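Local coordinates for protein putative esterase (Bacteroides intestinalis DSM 17393, PDB 5VOL) that is a carbohydrate esterase of family 1 that probably hydrolyses ferulic acid esters of arabinoxylan, working alongside xylanases, at residues 17-28 and 106-116. Residues are numbered along the deposited sequence; the frame is centred on the assembly and turned at random.
Sequences LFSKVLNSKRAY and WKYETFFYTEF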
ATOM      1  N   LEU C  17     -24.206 -21.018 -21.783  1.00 32.15           N
ATOM      2  CA  LEU C  17     -24.423 -22.450 -21.675  1.00 30.73           C
ATOM      3  C   LEU C  17     -25.907 -22.702 -21.410  1.00 32.12           C
ATOM      4  O   LEU C  17     -26.504 -22.043 -20.558  1.00 30.13           O
ATOM      5  CB  LEU C  17     -23.576 -23.028 -20.547  1.00 30.78           C
ATOM      6  CG  LEU C  17     -23.854 -24.478 -20.191  1.00 33.03           C
ATOM      7  CD1 LEU C  17     -23.525 -25.388 -21.373  1.00 35.35           C
ATOM      8  CD2 LEU C  17     -23.075 -24.873 -18.957  1.00 28.68           C
ATOM      9  N   PHE C  18     -26.525 -23.633 -22.126  1.00 33.71           N
ATOM     10  CA  PHE C  18     -27.915 -23.944 -21.799  1.00 31.67           C
ATOM     11  C   PHE C  18     -28.001 -24.946 -20.657  1.00 27.94           C
ATOM     12  O   PHE C  18     -27.421 -26.019 -20.726  1.00 31.31           O
ATOM     13  CB  PHE C  18     -28.687 -24.486 -22.999  1.00 35.89           C
ATOM     14  CG  PHE C  18     -30.117 -24.818 -22.667  1.00 35.25           C
ATOM     15  CD1 PHE C  18     -31.062 -23.811 -22.578  1.00 33.60           C
ATOM     16  CD2 PHE C  18     -30.497 -26.124 -22.380  1.00 34.08           C
ATOM     17  CE1 PHE C  18     -32.384 -24.100 -22.247  1.00 35.47           C
ATOM     18  CE2 PHE C  18     -31.812 -26.419 -22.049  1.00 41.40           C
ATOM     19  CZ  PHE C  18     -32.759 -25.399 -21.982  1.00 34.33           C
ATOM     20  N   SER C  19     -28.728 -24.592 -19.603  1.00 29.74           N
ATOM     21  CA  SER C  19     -28.874 -25.476 -18.451  1.00 26.34           C
ATOM     22  C   SER C  19     -30.197 -26.248 -18.494  1.00 31.35           C
ATOM     23  O   SER C  19     -31.270 -25.639 -18.521  1.00 28.34           O
ATOM     24  CB  SER C  19     -28.796 -24.676 -17.156  1.00 25.12           C
ATOM     25  OG  SER C  19     -29.178 -25.460 -16.036  1.00 27.87           O
ATOM     26  N   LYS C  20     -30.103 -27.577 -18.475  1.00 32.61           N
ATOM     27  CA  LYS C  20     -31.265 -28.455 -18.377  1.00 33.00           C
ATOM     28  C   LYS C  20     -31.824 -28.423 -16.962  1.00 36.19           C
ATOM     29  O   LYS C  20     -33.038 -28.461 -16.770  1.00 33.31           O
ATOM     30  CB  LYS C  20     -30.902 -29.895 -18.756  1.00 34.14           C
ATOM     31  CG  LYS C  20     -30.642 -30.132 -20.233  1.00 40.78           C
ATOM     32  CD  LYS C  20     -30.038 -31.518 -20.438  1.00 49.74           C
ATOM     33  CE  LYS C  20     -29.627 -31.777 -21.882  1.00 48.19           C
ATOM     34  NZ  LYS C  20     -30.796 -32.090 -22.753  1.00 67.92           N
ATOM     35  N   VAL C  21     -30.933 -28.366 -15.972  1.00 28.36           N
ATOM     36  CA  VAL C  21     -31.352 -28.230 -14.577  1.00 31.66           C
ATOM     37  C   VAL C  21     -32.253 -27.005 -14.338  1.00 30.38           C
ATOM     38  O   VAL C  21     -33.228 -27.075 -13.581  1.00 31.12           O
ATOM     39  CB  VAL C  21     -30.135 -28.127 -13.632  1.00 30.97           C
ATOM     40  CG1 VAL C  21     -30.587 -27.759 -12.234  1.00 27.79           C
ATOM     41  CG2 VAL C  21     -29.360 -29.424 -13.625  1.00 31.84           C
ATOM     42  N   LEU C  22     -31.927 -25.887 -14.985  1.00 26.21           N
ATOM     43  CA  LEU C  22     -32.636 -24.626 -14.766  1.00 28.70           C
ATOM     44  C   LEU C  22     -33.635 -24.316 -15.871  1.00 28.72           C
ATOM     45  O   LEU C  22     -34.448 -23.406 -15.731  1.00 28.15           O
ATOM     46  CB  LEU C  22     -31.649 -23.451 -14.667  1.00 26.59           C
ATOM     47  CG  LEU C  22     -30.602 -23.535 -13.563  1.00 25.43           C
ATOM     48  CD1 LEU C  22     -29.607 -22.358 -13.716  1.00 23.92           C
ATOM     49  CD2 LEU C  22     -31.300 -23.501 -12.218  1.00 24.21           C
ATOM     50  N   ASN C  23     -33.541 -25.058 -16.971  1.00 31.56           N
ATOM     51  CA  ASN C  23     -34.270 -24.743 -18.196  1.00 31.42           C
ATOM     52  C   ASN C  23     -34.037 -23.295 -18.622  1.00 34.52           C
ATOM     53  O   ASN C  23     -34.982 -22.531 -18.864  1.00 29.82           O
ATOM     54  CB  ASN C  23     -35.771 -25.001 -18.039  1.00 29.47           C
ATOM     55  CG  ASN C  23     -36.496 -24.945 -19.368  1.00 31.86           C
ATOM     56  OD1 ASN C  23     -35.927 -25.301 -20.398  1.00 33.32           O
ATOM     57  ND2 ASN C  23     -37.736 -24.467 -19.362  1.00 33.12           N
ATOM     58  N   SER C  24     -32.767 -22.920 -18.734  1.00 30.68           N
ATOM     59  CA  SER C  24     -32.425 -21.526 -18.958  1.00 32.00           C
ATOM     60  C   SER C  24     -31.045 -21.405 -19.602  1.00 30.27           C
ATOM     61  O   SER C  24     -30.120 -22.126 -19.234  1.00 28.35           O
ATOM     62  CB  SER C  24     -32.481 -20.769 -17.624  1.00 32.94           C
ATOM     63  OG  SER C  24     -32.101 -19.405 -17.755  1.00 35.16           O
ATOM     64  N   LYS C  25     -30.929 -20.520 -20.588  1.00 35.40           N
ATOM     65  CA  LYS C  25     -29.626 -20.105 -21.090  1.00 35.73           C
ATOM     66  C   LYS C  25     -28.913 -19.354 -19.969  1.00 31.01           C
ATOM     67  O   LYS C  25     -29.460 -18.415 -19.390  1.00 31.30           O
ATOM     68  CB  LYS C  25     -29.763 -19.218 -22.330  1.00 36.98           C
ATOM     69  CG  LYS C  25     -29.998 -19.975 -23.624  1.00 46.05           C
ATOM     70  CD  LYS C  25     -30.326 -19.024 -24.772  1.00 55.43           C
ATOM     71  CE  LYS C  25     -29.321 -17.874 -24.847  1.00 56.55           C
ATOM     72  NZ  LYS C  25     -29.703 -16.874 -25.895  1.00 69.92           N
ATOM     73  N   ARG C  26     -27.709 -19.787 -19.633  1.00 30.18           N
ATOM     74  CA  ARG C  26     -26.946 -19.098 -18.604  1.00 24.50           C
ATOM     75  C   ARG C  26     -25.721 -18.451 -19.233  1.00 29.41           C
ATOM     76  O   ARG C  26     -24.829 -19.141 -19.741  1.00 25.99           O
ATOM     77  CB  ARG C  26     -26.545 -20.067 -17.490  1.00 25.35           C
ATOM     78  CG  ARG C  26     -27.680 -20.436 -16.534  1.00 27.39           C
ATOM     79  CD  ARG C  26     -28.037 -19.269 -15.619  1.00 26.27           C
ATOM     80  NE  ARG C  26     -29.170 -18.488 -16.106  1.00 26.87           N
ATOM     81  CZ  ARG C  26     -29.633 -17.392 -15.514  1.00 33.24           C
ATOM     82  NH1 ARG C  26     -29.032 -16.913 -14.425  1.00 27.78           N
ATOM     83  NH2 ARG C  26     -30.691 -16.761 -16.017  1.00 33.45           N
ATOM     84  N   ALA C  27     -25.694 -17.125 -19.234  1.00 26.90           N
ATOM     85  CA  ALA C  27     -24.541 -16.408 -19.744  1.00 27.52           C
ATOM     86  C   ALA C  27     -23.386 -16.495 -18.742  1.00 23.65           C
ATOM     87  O   ALA C  27     -23.589 -16.669 -17.539  1.00 23.19           O
ATOM     88  CB  ALA C  27     -24.887 -14.953 -20.032  1.00 22.82           C
ATOM     89  N   TYR C  28     -22.174 -16.368 -19.251  1.00 24.54           N
ATOM     90  CA  TYR C  28     -20.999 -16.307 -18.393  1.00 22.28           C
ATOM     91  C   TYR C  28     -19.934 -15.478 -19.085  1.00 27.37           C
ATOM     92  O   TYR C  28     -19.970 -15.297 -20.302  1.00 24.34           O
ATOM     93  CB  TYR C  28     -20.477 -17.709 -18.081  1.00 22.34           C
ATOM     94  CG  TYR C  28     -19.939 -18.435 -19.297  1.00 28.10           C
ATOM     95  CD1 TYR C  28     -20.760 -19.252 -20.064  1.00 27.34           C
ATOM     96  CD2 TYR C  28     -18.601 -18.321 -19.670  1.00 26.53           C
ATOM     97  CE1 TYR C  28     -20.278 -19.918 -21.176  1.00 27.44           C
ATOM     98  CE2 TYR C  28     -18.112 -18.986 -20.774  1.00 25.53           C
ATOM     99  CZ  TYR C  28     -18.953 -19.785 -21.522  1.00 29.88           C
ATOM    100  OH  TYR C  28     -18.460 -20.446 -22.624  1.00 33.46           O
ATOM    101  N   TRP C 106     -35.396 -23.425  -8.923  1.00 29.88           N
ATOM    102  CA  TRP C 106     -34.166 -22.826  -9.436  1.00 26.92           C
ATOM    103  C   TRP C 106     -32.970 -23.432  -8.694  1.00 25.95           C
ATOM    104  O   TRP C 106     -32.494 -22.888  -7.700  1.00 26.41           O
ATOM    105  CB  TRP C 106     -34.218 -21.304  -9.270  1.00 25.39           C
ATOM    106  CG  TRP C 106     -33.156 -20.537 -10.025  1.00 28.64           C
ATOM    107  CD1 TRP C 106     -32.033 -19.948  -9.505  1.00 26.72           C
ATOM    108  CD2 TRP C 106     -33.128 -20.281 -11.431  1.00 26.15           C
ATOM    109  NE1 TRP C 106     -31.315 -19.333 -10.506  1.00 24.43           N
ATOM    110  CE2 TRP C 106     -31.962 -19.529 -11.698  1.00 29.22           C
ATOM    111  CE3 TRP C 106     -33.974 -20.617 -12.493  1.00 28.38           C
ATOM    112  CZ2 TRP C 106     -31.630 -19.104 -12.979  1.00 28.17           C
ATOM    113  CZ3 TRP C 106     -33.648 -20.195 -13.761  1.00 29.45           C
ATOM    114  CH2 TRP C 106     -32.484 -19.450 -13.998  1.00 29.92           C
ATOM    115  N   LYS C 107     -32.510 -24.577  -9.176  1.00 22.19           N
ATOM    116  CA  LYS C 107     -31.494 -25.339  -8.490  1.00 24.22           C
ATOM    117  C   LYS C 107     -30.125 -24.892  -9.017  1.00 23.53           C
ATOM    118  O   LYS C 107     -29.474 -25.608  -9.777  1.00 20.52           O
ATOM    119  CB  LYS C 107     -31.724 -26.842  -8.697  1.00 23.38           C
ATOM    120  CG  LYS C 107     -33.148 -27.289  -8.331  1.00 29.20           C
ATOM    121  CD  LYS C 107     -33.224 -28.769  -7.977  1.00 30.54           C
ATOM    122  CE  LYS C 107     -32.656 -29.616  -9.067  1.00 35.78           C
ATOM    123  NZ  LYS C 107     -32.245 -30.973  -8.584  1.00 40.06           N
ATOM    124  N   TYR C 108     -29.718 -23.685  -8.636  1.00 24.88           N
ATOM    125  CA  TYR C 108     -28.537 -23.075  -9.240  1.00 23.96           C
ATOM    126  C   TYR C 108     -27.272 -23.833  -8.868  1.00 20.54           C
ATOM    127  O   TYR C 108     -26.375 -24.001  -9.692  1.00 24.83           O
ATOM    128  CB  TYR C 108     -28.415 -21.596  -8.839  1.00 26.17           C
ATOM    129  CG  TYR C 108     -27.426 -20.841  -9.701  1.00 22.66           C
ATOM    130  CD1 TYR C 108     -27.824 -20.240 -10.885  1.00 20.56           C
ATOM    131  CD2 TYR C 108     -26.081 -20.766  -9.346  1.00 21.38           C
ATOM    132  CE1 TYR C 108     -26.920 -19.556 -11.680  1.00 22.86           C
ATOM    133  CE2 TYR C 108     -25.168 -20.092 -10.138  1.00 21.00           C
ATOM    134  CZ  TYR C 108     -25.591 -19.488 -11.299  1.00 23.19           C
ATOM    135  OH  TYR C 108     -24.687 -18.814 -12.089  1.00 23.02           O
ATOM    136  N   GLU C 109     -27.194 -24.312  -7.637  1.00 21.49           N
ATOM    137  CA  GLU C 109     -25.991 -25.012  -7.210  1.00 22.16           C
ATOM    138  C   GLU C 109     -25.828 -26.311  -8.003  1.00 28.53           C
ATOM    139  O   GLU C 109     -24.715 -26.691  -8.410  1.00 24.48           O
ATOM    140  CB  GLU C 109     -26.038 -25.291  -5.707  1.00 26.98           C
ATOM    141  CG  GLU C 109     -24.725 -25.825  -5.115  1.00 24.94           C
ATOM    142  CD  GLU C 109     -24.696 -25.744  -3.600  1.00 26.73           C
ATOM    143  OE1 GLU C 109     -25.296 -24.797  -3.055  1.00 26.42           O
ATOM    144  OE2 GLU C 109     -24.085 -26.623  -2.945  1.00 28.06           O
ATOM    145  N   THR C 110     -26.945 -26.994  -8.245  1.00 24.67           N
ATOM    146  CA  THR C 110     -26.892 -28.228  -9.009  1.00 23.29           C
ATOM    147  C   THR C 110     -26.439 -27.912 -10.429  1.00 22.17           C
ATOM    148  O   THR C 110     -25.663 -28.660 -11.021  1.00 23.37           O
ATOM    149  CB  THR C 110     -28.276 -28.955  -9.032  1.00 25.78           C
ATOM    150  OG1 THR C 110     -28.620 -29.353  -7.701  1.00 25.42           O
ATOM    151  CG2 THR C 110     -28.220 -30.175  -9.923  1.00 23.82           C
ATOM    152  N   PHE C 111     -26.911 -26.786 -10.964  1.00 21.90           N
ATOM    153  CA  PHE C 111     -26.443 -26.318 -12.266  1.00 23.80           C
ATOM    154  C   PHE C 111     -24.928 -26.054 -12.219  1.00 26.52           C
ATOM    155  O   PHE C 111     -24.186 -26.429 -13.127  1.00 25.59           O
ATOM    156  CB  PHE C 111     -27.182 -25.044 -12.692  1.00 22.31           C
ATOM    157  CG  PHE C 111     -26.360 -24.128 -13.575  1.00 25.21           C
ATOM    158  CD1 PHE C 111     -26.094 -24.465 -14.890  1.00 25.75           C
ATOM    159  CD2 PHE C 111     -25.848 -22.939 -13.074  1.00 22.79           C
ATOM    160  CE1 PHE C 111     -25.340 -23.634 -15.696  1.00 26.88           C
ATOM    161  CE2 PHE C 111     -25.111 -22.093 -13.871  1.00 23.43           C
ATOM    162  CZ  PHE C 111     -24.839 -22.439 -15.181  1.00 28.69           C
ATOM    163  N   PHE C 112     -24.486 -25.389 -11.157  1.00 26.40           N
ATOM    164  CA  PHE C 112     -23.075 -24.996 -11.041  1.00 25.98           C
ATOM    165  C   PHE C 112     -22.158 -26.223 -11.069  1.00 22.06           C
ATOM    166  O   PHE C 112     -21.218 -26.297 -11.859  1.00 26.79           O
ATOM    167  CB  PHE C 112     -22.845 -24.193  -9.759  1.00 25.22           C
ATOM    168  CG  PHE C 112     -21.437 -23.675  -9.625  1.00 27.08           C
ATOM    169  CD1 PHE C 112     -20.452 -24.457  -9.040  1.00 25.46           C
ATOM    170  CD2 PHE C 112     -21.101 -22.421 -10.111  1.00 26.44           C
ATOM    171  CE1 PHE C 112     -19.135 -23.985  -8.920  1.00 28.23           C
ATOM    172  CE2 PHE C 112     -19.792 -21.936 -10.005  1.00 29.40           C
ATOM    173  CZ  PHE C 112     -18.810 -22.723  -9.411  1.00 28.29           C
ATOM    174  N   TYR C 113     -22.451 -27.193 -10.215  1.00 27.24           N
ATOM    175  CA  TYR C 113     -21.583 -28.363 -10.042  1.00 27.82           C
ATOM    176  C   TYR C 113     -21.754 -29.502 -11.039  1.00 33.19           C
ATOM    177  O   TYR C 113     -20.798 -30.256 -11.258  1.00 28.10           O
ATOM    178  CB  TYR C 113     -21.758 -28.929  -8.637  1.00 26.58           C
ATOM    179  CG  TYR C 113     -21.112 -28.017  -7.649  1.00 27.27           C
ATOM    180  CD1 TYR C 113     -19.724 -27.993  -7.507  1.00 29.49           C
ATOM    181  CD2 TYR C 113     -21.869 -27.132  -6.906  1.00 26.52           C
ATOM    182  CE1 TYR C 113     -19.113 -27.120  -6.620  1.00 25.41           C
ATOM    183  CE2 TYR C 113     -21.270 -26.258  -6.022  1.00 28.86           C
ATOM    184  CZ  TYR C 113     -19.893 -26.258  -5.884  1.00 26.81           C
ATOM    185  OH  TYR C 113     -19.309 -25.384  -5.003  1.00 26.48           O
ATOM    186  N   THR C 114     -22.938 -29.654 -11.641  1.00 26.12           N
ATOM    187  CA  THR C 114     -23.118 -30.806 -12.533  1.00 27.93           C
ATOM    188  C   THR C 114     -23.123 -30.393 -13.990  1.00 27.02           C
ATOM    189  O   THR C 114     -22.969 -31.239 -14.864  1.00 28.51           O
ATOM    190  CB  THR C 114     -24.426 -31.590 -12.244  1.00 31.83           C
ATOM    191  OG1 THR C 114     -25.550 -30.784 -12.603  1.00 27.71           O
ATOM    192  CG2 THR C 114     -24.525 -31.971 -10.764  1.00 29.19           C
ATOM    193  N   GLU C 115     -23.306 -29.102 -14.262  1.00 24.63           N
ATOM    194  CA  GLU C 115     -23.336 -28.620 -15.647  1.00 25.67           C
ATOM    195  C   GLU C 115     -22.261 -27.556 -15.936  1.00 28.87           C
ATOM    196  O   GLU C 115     -21.471 -27.687 -16.879  1.00 28.12           O
ATOM    197  CB  GLU C 115     -24.711 -28.043 -15.988  1.00 27.08           C
ATOM    198  CG  GLU C 115     -25.857 -29.057 -16.020  1.00 31.15           C
ATOM    199  CD  GLU C 115     -27.181 -28.413 -16.406  1.00 36.16           C
ATOM    200  OE1 GLU C 115     -27.515 -27.340 -15.855  1.00 34.36           O
ATOM    201  OE2 GLU C 115     -27.888 -28.971 -17.274  1.00 38.41           O
ATOM    202  N   PHE C 116     -22.247 -26.490 -15.140  1.00 26.57           N
ATOM    203  CA  PHE C 116     -21.371 -25.352 -15.435  1.00 24.32           C
ATOM    204  C   PHE C 116     -19.901 -25.709 -15.258  1.00 22.99           C
ATOM    205  O   PHE C 116     -19.115 -25.552 -16.182  1.00 23.66           O
ATOM    206  CB  PHE C 116     -21.726 -24.148 -14.560  1.00 24.70           C
ATOM    207  CG  PHE C 116     -20.994 -22.883 -14.939  1.00 23.65           C
ATOM    208  CD1 PHE C 116     -21.228 -22.274 -16.155  1.00 21.45           C
ATOM    209  CD2 PHE C 116     -20.074 -22.306 -14.071  1.00 26.09           C
ATOM    210  CE1 PHE C 116     -20.566 -21.099 -16.510  1.00 24.76           C
ATOM    211  CE2 PHE C 116     -19.399 -21.130 -14.415  1.00 24.25           C
ATOM    212  CZ  PHE C 116     -19.642 -20.528 -15.636  1.00 22.37           C
TER
HETATM  213  O   HOH W   1     -34.131 -25.722 -11.285  1.00 24.74           O
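Ser19 OG gives its proton to Glu115 OE1 at 2.5 Å and accepts the backbone N-H of Leu22 at 3.0 Å; the Leu22 bond is an ST motif within the hairpin turn, while the bond to Glu115 carries the same hydroxyl across to helix 108-123. The other carboxylate oxygen, Glu115 OE2, takes the backbone N of Lys20 at 2.9 Å and, weakly, that of Val21. The bonds from Ser19 and Lys20 arrive on the syn lone pairs, and the carboxylate spans the start of the loop that joins strands 11-19 and 24-32. With chi1 at 169°, the Ser19 hydroxyl points away from its own backbone N and to the helix, and it also lies against the Phe111 ring.

Beside this polar patch, Leu22 wedges between aromatics: CD2 sits over the six-membered ring of Trp106, 4.0 Å from its centroid, while CD1 presses on Phe111 and Tyr108. Val21 CG1 rests against the carbonyl of Lys107, the N-cap residue, and a water joins Val21 O to Lys107 N. Arg26 lays CG over a face of Phe111, then bends at chi2 and chi3 to set its guanidinium, 85° to the indole plane, with Trp106 CZ2 3.7 Å from CZ: the indole meets a guanidinium face by its edge. Arg26 NH1 and Tyr108 OH both bond to the carbonyl oxygen of Asn88. A leucine in place of Arg26 would probably leave the indole edge without its flat partner and Asn88 O with one donor fewer. Further along, Phe116 and Tyr28 form an offset edge-to-face pair, centroids 5.8 Å apart, and Leu17 CD2 packs by Phe116.

The outer hairpin of the alpha/beta-hydrolase sheet is thus held to its helix by an aromatic-aliphatic core, and the Glu115 carboxylate, brought from the helix to the turn and accepting two firm hydrogen bonds and one weak one, is likely to be kept ionised.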